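Local coordinates for protein transcriptional regulator, AraC family (Pseudomonas putida, PDB 3GRA) that probably acts as a sequence-specific DNA-binding transcription factor, this chain being its DJ-1/PfpI-like domain of the glutaminase clan rather than the helix-turn-helix part, at residues A[6-12]-A[72-78]; A[111-116]-A[134-139]. All coordinates share one frame; numbering follows the deposited sequence.

Contact 1 pairs two neighbouring parallel strands, 6-12 and 74-78, in the middle of the large sheet of the DJ-1/PfpI-like domain, near the centre of the chain. Contact 2 sets helix 110-117 beside helix 132-138, farther out, where buried residues share the interface with an exposed arginine. The chemistry follows the place: a ladder of backbone hydrogen bonds flanked by mostly apolar side chains, with one R7-D9 salt bridge, in contact 1; an indole, a glycine, a leucine and a bridging water in contact 2, with no clear direct hydrogen bond across it. The two meet where V77 of the central strand packs on F113 and L114, so helix 110-117 covers the sheet through these residues and turns others toward helix 132-138.

Contact 1: A[6-12]-A[72-78]; sequences YRVDFIL and LDLLVVC. With EDO (1,2-ethanediol), chain C.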
loop_
_atom_site.group_PDB
_atom_site.type_symbol
_atom_site.label_atom_id
_atom_site.label_comp_id
_atom_site.label_asym_id
_atom_site.label_seq_id
_atom_site.Cartn_x
_atom_site.Cartn_y
_atom_site.Cartn_z
ATOM N N TYR A 6 -9.598 11.872 -15.450
ATOM C CA TYR A 6 -10.030 12.264 -14.108
ATOM C C TYR A 6 -8.760 12.368 -13.243
ATOM O O TYR A 6 -8.005 11.404 -13.124
ATOM C CB TYR A 6 -10.997 11.212 -13.549
ATOM C CG TYR A 6 -11.735 11.658 -12.306
ATOM C CD1 TYR A 6 -12.787 12.569 -12.380
ATOM C CD2 TYR A 6 -11.356 11.193 -11.050
ATOM C CE1 TYR A 6 -13.443 13.008 -11.221
ATOM C CE2 TYR A 6 -11.992 11.618 -9.896
ATOM C CZ TYR A 6 -13.034 12.522 -9.979
ATOM O OH TYR A 6 -13.650 12.915 -8.813
ATOM N N ARG A 7 -8.517 13.542 -12.674
ATOM C CA ARG A 7 -7.328 13.774 -11.846
ATOM C C ARG A 7 -7.576 13.629 -10.354
ATOM O O ARG A 7 -8.370 14.365 -9.780
ATOM C CB ARG A 7 -6.753 15.177 -12.092
ATOM C CG ARG A 7 -5.781 15.288 -13.264
ATOM C CD ARG A 7 -4.764 16.401 -13.001
ATOM N NE ARG A 7 -4.052 16.181 -11.737
ATOM C CZ ARG A 7 -3.081 15.285 -11.565
ATOM N NH1 ARG A 7 -2.690 14.523 -12.578
ATOM N NH2 ARG A 7 -2.512 15.134 -10.377
ATOM N N VAL A 8 -6.884 12.687 -9.725
ATOM C CA VAL A 8 -7.032 12.486 -8.289
ATOM C C VAL A 8 -5.694 12.405 -7.553
ATOM O O VAL A 8 -4.834 11.597 -7.883
ATOM C CB VAL A 8 -7.850 11.215 -7.990
ATOM C CG1 VAL A 8 -7.229 10.033 -8.704
ATOM C CG2 VAL A 8 -7.907 10.959 -6.474
ATOM N N ASP A 9 -5.530 13.259 -6.548
ATOM C CA ASP A 9 -4.313 13.287 -5.737
ATOM C C ASP A 9 -4.591 12.779 -4.319
ATOM O O ASP A 9 -5.676 12.974 -3.773
ATOM C CB ASP A 9 -3.735 14.697 -5.670
ATOM C CG ASP A 9 -2.852 15.031 -6.863
ATOM O OD1 ASP A 9 -2.654 14.151 -7.734
ATOM O OD2 ASP A 9 -2.352 16.177 -6.917
ATOM N N PHE A 10 -3.583 12.150 -3.726
ATOM C CA PHE A 10 -3.702 11.581 -2.398
ATOM C C PHE A 10 -2.740 12.216 -1.410
ATOM O O PHE A 10 -1.525 12.122 -1.575
ATOM C CB PHE A 10 -3.411 10.078 -2.455
ATOM C CG PHE A 10 -4.345 9.300 -3.343
ATOM C CD1 PHE A 10 -5.475 8.690 -2.819
ATOM C CD2 PHE A 10 -4.067 9.148 -4.705
ATOM C CE1 PHE A 10 -6.323 7.931 -3.634
ATOM C CE2 PHE A 10 -4.905 8.396 -5.531
ATOM C CZ PHE A 10 -6.033 7.785 -4.994
ATOM N N ILE A 11 -3.272 12.858 -0.376
ATOM C CA ILE A 11 -2.410 13.450 0.637
ATOM C C ILE A 11 -2.062 12.348 1.632
ATOM O O ILE A 11 -2.933 11.847 2.349
ATOM C CB ILE A 11 -3.105 14.616 1.380
ATOM C CG1 ILE A 11 -3.413 15.752 0.399
ATOM C CG2 ILE A 11 -2.181 15.156 2.471
ATOM C CD1 ILE A 11 -4.237 16.847 0.990
ATOM N N LEU A 12 -0.792 11.954 1.663
ATOM C CA LEU A 12 -0.358 10.892 2.569
ATOM C C LEU A 12 0.119 11.491 3.877
ATOM O O LEU A 12 1.105 12.225 3.900
ATOM C CB LEU A 12 0.777 10.076 1.940
ATOM C CG LEU A 12 0.585 9.521 0.517
ATOM C CD1 LEU A 12 1.827 8.724 0.140
ATOM C CD2 LEU A 12 -0.665 8.617 0.442
ATOM N N LEU A 72 -7.219 19.662 -10.040
ATOM C CA LEU A 72 -7.746 18.430 -9.463
ATOM C C LEU A 72 -9.253 18.230 -9.494
ATOM O O LEU A 72 -10.026 19.170 -9.340
ATOM C CB LEU A 72 -7.289 18.307 -8.006
ATOM C CG LEU A 72 -6.100 17.401 -7.676
ATOM C CD1 LEU A 72 -4.931 17.715 -8.595
ATOM C CD2 LEU A 72 -5.711 17.594 -6.214
ATOM N N ASP A 73 -9.659 16.981 -9.684
ATOM C CA ASP A 73 -11.069 16.619 -9.653
ATOM C C ASP A 73 -11.347 16.046 -8.268
ATOM O O ASP A 73 -12.463 16.148 -7.758
ATOM C CB ASP A 73 -11.390 15.561 -10.703
ATOM C CG ASP A 73 -11.397 16.127 -12.109
ATOM O OD1 ASP A 73 -12.155 17.090 -12.361
ATOM O OD2 ASP A 73 -10.652 15.608 -12.956
ATOM N N LEU A 74 -10.323 15.458 -7.649
ATOM C CA LEU A 74 -10.493 14.849 -6.332
ATOM C C LEU A 74 -9.226 14.793 -5.486
ATOM O O LEU A 74 -8.195 14.273 -5.909
ATOM C CB LEU A 74 -11.053 13.432 -6.491
ATOM C CG LEU A 74 -11.137 12.516 -5.261
ATOM C CD1 LEU A 74 -12.206 13.009 -4.288
ATOM C CD2 LEU A 74 -11.432 11.097 -5.724
ATOM N N LEU A 75 -9.327 15.335 -4.283
ATOM C CA LEU A 75 -8.228 15.355 -3.333
ATOM C C LEU A 75 -8.644 14.431 -2.200
ATOM O O LEU A 75 -9.655 14.668 -1.545
ATOM C CB LEU A 75 -8.018 16.775 -2.792
ATOM C CG LEU A 75 -6.816 17.035 -1.876
ATOM C CD1 LEU A 75 -5.530 16.623 -2.583
ATOM C CD2 LEU A 75 -6.755 18.520 -1.530
ATOM N N VAL A 76 -7.855 13.382 -1.983
ATOM C CA VAL A 76 -8.122 12.399 -0.948
ATOM C C VAL A 76 -7.128 12.455 0.220
ATOM O O VAL A 76 -5.907 12.451 0.020
ATOM C CB VAL A 76 -8.083 10.979 -1.540
ATOM C CG1 VAL A 76 -8.638 9.976 -0.537
ATOM C CG2 VAL A 76 -8.882 10.935 -2.848
ATOM N N VAL A 77 -7.657 12.505 1.441
ATOM C CA VAL A 77 -6.816 12.534 2.621
ATOM C C VAL A 77 -6.662 11.100 3.116
ATOM O O VAL A 77 -7.650 10.425 3.477
ATOM C CB VAL A 77 -7.414 13.394 3.762
ATOM C CG1 VAL A 77 -6.438 13.402 4.952
ATOM C CG2 VAL A 77 -7.666 14.817 3.280
ATOM N N CYS A 78 -5.420 10.631 3.109
ATOM C CA CYS A 78 -5.124 9.281 3.542
ATOM C C CYS A 78 -4.520 9.264 4.939
ATOM O O CYS A 78 -3.447 9.830 5.190
ATOM C CB CYS A 78 -4.175 8.604 2.556
ATOM S SG CYS A 78 -4.787 8.623 0.858
HETATM C C1 EDO C . 1.938 14.663 6.089
HETATM O O1 EDO C . 1.720 14.669 4.682
HETATM C C2 EDO C . 3.389 14.212 6.409
HETATM O O2 EDO C . 4.122 13.935 5.190
#
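Strands 6-12 and 74-78 run parallel in register, from V8 beside L74 to L12 beside C78, their axes 4.7 Å apart. V76 N reaches D9 O almost straight, at 2.8 Å (173° at the hydrogen). At the start of the pairing R7 O takes two donors, D73 N and L74 N, while the D73 carboxylate turns back so that the anti lone pair of OD2 receives R7 N at 3.0 Å; a short acidic side chain thus extends the ladder beyond the strand. D73 CB also lies over one face of the Y6 ring, a CH-pi contact. Y6 CG is anti to the backbone N (chi1 -167°), which carries the ring to D73 and brings OH to L74 CB. V8, F10, V76 and C78 share one face: V8 CG2 meets V76 CG2, beta-branched residues that suit strands, and C78 SG touches the edge of the F10 ring, 3.7 Å from F10 CD1. F21 and M25 of helix 18-34 cover F10. Over the other face the two methyls of L72 cover D9, whose OD1 bridges to R7 NH2 at 2.8 Å; T42 also bonds that nitrogen. The buried carboxylate of D9 is met by R7, and otherwise backbone bonds and mostly apolar side chains join the strands of this DJ-1/PfpI-like sheet.

Contact 2: A[111-116]-A[134-139]; sequences AWFLGR and SLSERS
W112 faces S134, L135 and R138 across nearly parallel helix segments, 9° apart in direction with axes 9.2 Å apart. The close-packed part is at G115: G115 CA lies 3.8 Å from L135 CD1, and any CB there would collide with that methyl, so glycine suits the place. L135, CG anti to the backbone N (chi1 173°), sets CD1 against both G115 CA and A111 O, while I127 and I144 back it. At the indole edge S134 CB lies 3.4 Å from W112 NE1, a buried nitrogen with no partner in the model. The solvent side belongs to R138, long enough to cover an aromatic while staying exposed: its chain crosses the indole obliquely, R138 NE 3.2 Å from W112 CZ2, the guanidinium steeply inclined to the ring (78°). With W112 replaced by an alanine, R138 is likely to lose the surface its NE and CD lie on, and a gap would open beside S134 and L135. A water donates to G115 O (2.8 Å) and meets OG of S139, just past the helix end; T142 also bonds that hydroxyl. R116 turns away to K86 O and a salt bridge with D91, which binds magnesium in a crystal structure of this protein. Close fit around a glycine and an indole, plus one water, rather than clear direct hydrogen bonds, joins the two segments.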
loop_
_atom_site.group_PDB
_atom_site.type_symbol
_atom_site.label_atom_id
_atom_site.label_comp_id
_atom_site.label_asym_id
_atom_site.label_seq_id
_atom_site.Cartn_x
_atom_site.Cartn_y
_atom_site.Cartn_z
ATOM N N ALA A 111 -11.682 10.980 6.851
ATOM C CA ALA A 111 -12.942 11.675 6.969
ATOM C C ALA A 111 -12.935 12.524 8.226
ATOM O O ALA A 111 -13.638 13.533 8.311
ATOM C CB ALA A 111 -14.100 10.692 6.991
ATOM N N TRP A 112 -12.148 12.133 9.217
ATOM C CA TRP A 112 -12.079 12.952 10.435
ATOM C C TRP A 112 -11.633 14.376 10.034
ATOM O O TRP A 112 -12.199 15.368 10.492
ATOM C CB TRP A 112 -11.074 12.365 11.433
ATOM C CG TRP A 112 -11.054 13.099 12.748
ATOM C CD1 TRP A 112 -11.924 12.945 13.792
ATOM C CD2 TRP A 112 -10.132 14.123 13.144
ATOM N NE1 TRP A 112 -11.596 13.810 14.813
ATOM C CE2 TRP A 112 -10.500 14.542 14.441
ATOM C CE3 TRP A 112 -9.029 14.728 12.527
ATOM C CZ2 TRP A 112 -9.799 15.535 15.136
ATOM C CZ3 TRP A 112 -8.335 15.714 13.218
ATOM C CH2 TRP A 112 -8.724 16.107 14.510
ATOM N N PHE A 113 -10.645 14.456 9.146
ATOM C CA PHE A 113 -10.091 15.729 8.676
ATOM C C PHE A 113 -11.076 16.513 7.829
ATOM O O PHE A 113 -11.176 17.729 7.936
ATOM C CB PHE A 113 -8.803 15.455 7.901
ATOM C CG PHE A 113 -7.691 14.907 8.764
ATOM C CD1 PHE A 113 -6.932 15.752 9.569
ATOM C CD2 PHE A 113 -7.403 13.544 8.774
ATOM C CE1 PHE A 113 -5.902 15.244 10.361
ATOM C CE2 PHE A 113 -6.378 13.038 9.567
ATOM C CZ PHE A 113 -5.626 13.891 10.358
ATOM N N LEU A 114 -11.804 15.816 6.968
ATOM C CA LEU A 114 -12.818 16.469 6.149
ATOM C C LEU A 114 -13.898 16.968 7.109
ATOM O O LEU A 114 -14.528 17.994 6.876
ATOM C CB LEU A 114 -13.423 15.469 5.166
ATOM C CG LEU A 114 -12.628 15.153 3.893
ATOM C CD1 LEU A 114 -11.153 14.962 4.207
ATOM C CD2 LEU A 114 -13.225 13.905 3.237
ATOM N N GLY A 115 -14.100 16.229 8.194
ATOM C CA GLY A 115 -15.095 16.614 9.180
ATOM C C GLY A 115 -14.734 17.914 9.883
ATOM O O GLY A 115 -15.543 18.841 9.947
ATOM N N ARG A 116 -13.509 17.977 10.401
ATOM C CA ARG A 116 -13.023 19.158 11.102
ATOM C C ARG A 116 -12.997 20.375 10.181
ATOM O O ARG A 116 -13.211 21.507 10.621
ATOM C CB ARG A 116 -11.616 18.903 11.647
ATOM C CG ARG A 116 -11.069 20.021 12.533
ATOM C CD ARG A 116 -9.632 19.725 12.922
ATOM N NE ARG A 116 -8.773 19.720 11.743
ATOM C CZ ARG A 116 -7.517 19.293 11.715
ATOM N NH1 ARG A 116 -6.943 18.821 12.809
ATOM N NH2 ARG A 116 -6.837 19.343 10.580
ATOM N N SER A 134 -15.039 11.112 17.962
ATOM C CA SER A 134 -14.486 12.451 17.774
ATOM C C SER A 134 -15.095 13.176 16.580
ATOM O O SER A 134 -15.373 14.370 16.658
ATOM C CB SER A 134 -12.973 12.376 17.583
ATOM O OG SER A 134 -12.367 11.665 18.642
ATOM N N LEU A 135 -15.291 12.449 15.478
ATOM C CA LEU A 135 -15.870 13.017 14.256
ATOM C C LEU A 135 -17.277 13.557 14.481
ATOM O O LEU A 135 -17.651 14.585 13.918
ATOM C CB LEU A 135 -15.906 11.966 13.142
ATOM C CG LEU A 135 -16.629 12.368 11.848
ATOM C CD1 LEU A 135 -16.061 13.689 11.328
ATOM C CD2 LEU A 135 -16.474 11.273 10.803
ATOM N N SER A 136 -18.058 12.848 15.291
ATOM C CA SER A 136 -19.425 13.253 15.596
ATOM C C SER A 136 -19.412 14.452 16.538
ATOM O O SER A 136 -20.238 15.354 16.422
ATOM C CB SER A 136 -20.185 12.098 16.254
ATOM O OG SER A 136 -20.283 10.978 15.395
ATOM N N GLU A 137 -18.462 14.453 17.468
ATOM C CA GLU A 137 -18.321 15.536 18.439
ATOM C C GLU A 137 -17.897 16.840 17.777
ATOM O O GLU A 137 -18.369 17.912 18.151
ATOM C CB GLU A 137 -17.301 15.149 19.517
ATOM C CG GLU A 137 -17.870 14.288 20.640
ATOM C CD GLU A 137 -16.795 13.587 21.453
ATOM O OE1 GLU A 137 -15.745 14.207 21.728
ATOM O OE2 GLU A 137 -17.003 12.415 21.824
ATOM N N ARG A 138 -17.015 16.738 16.786
ATOM C CA ARG A 138 -16.519 17.910 16.073
ATOM C C ARG A 138 -17.364 18.297 14.868
ATOM O O ARG A 138 -17.301 19.439 14.409
ATOM C CB ARG A 138 -15.082 17.670 15.608
ATOM C CG ARG A 138 -14.059 17.589 16.726
ATOM C CD ARG A 138 -12.733 17.080 16.188
ATOM N NE ARG A 138 -11.642 17.225 17.149
ATOM C CZ ARG A 138 -11.063 18.381 17.458
ATOM N NH1 ARG A 138 -11.467 19.507 16.885
ATOM N NH2 ARG A 138 -10.072 18.409 18.336
ATOM N N SER A 139 -18.152 17.359 14.349
ATOM C CA SER A 139 -18.968 17.655 13.177
ATOM C C SER A 139 -20.377 17.073 13.267
ATOM O O SER A 139 -20.715 16.125 12.556
ATOM C CB SER A 139 -18.267 17.127 11.925
ATOM O OG SER A 139 -18.733 17.785 10.771
HETATM O O HOH W 1 -17.958 18.982 8.589
#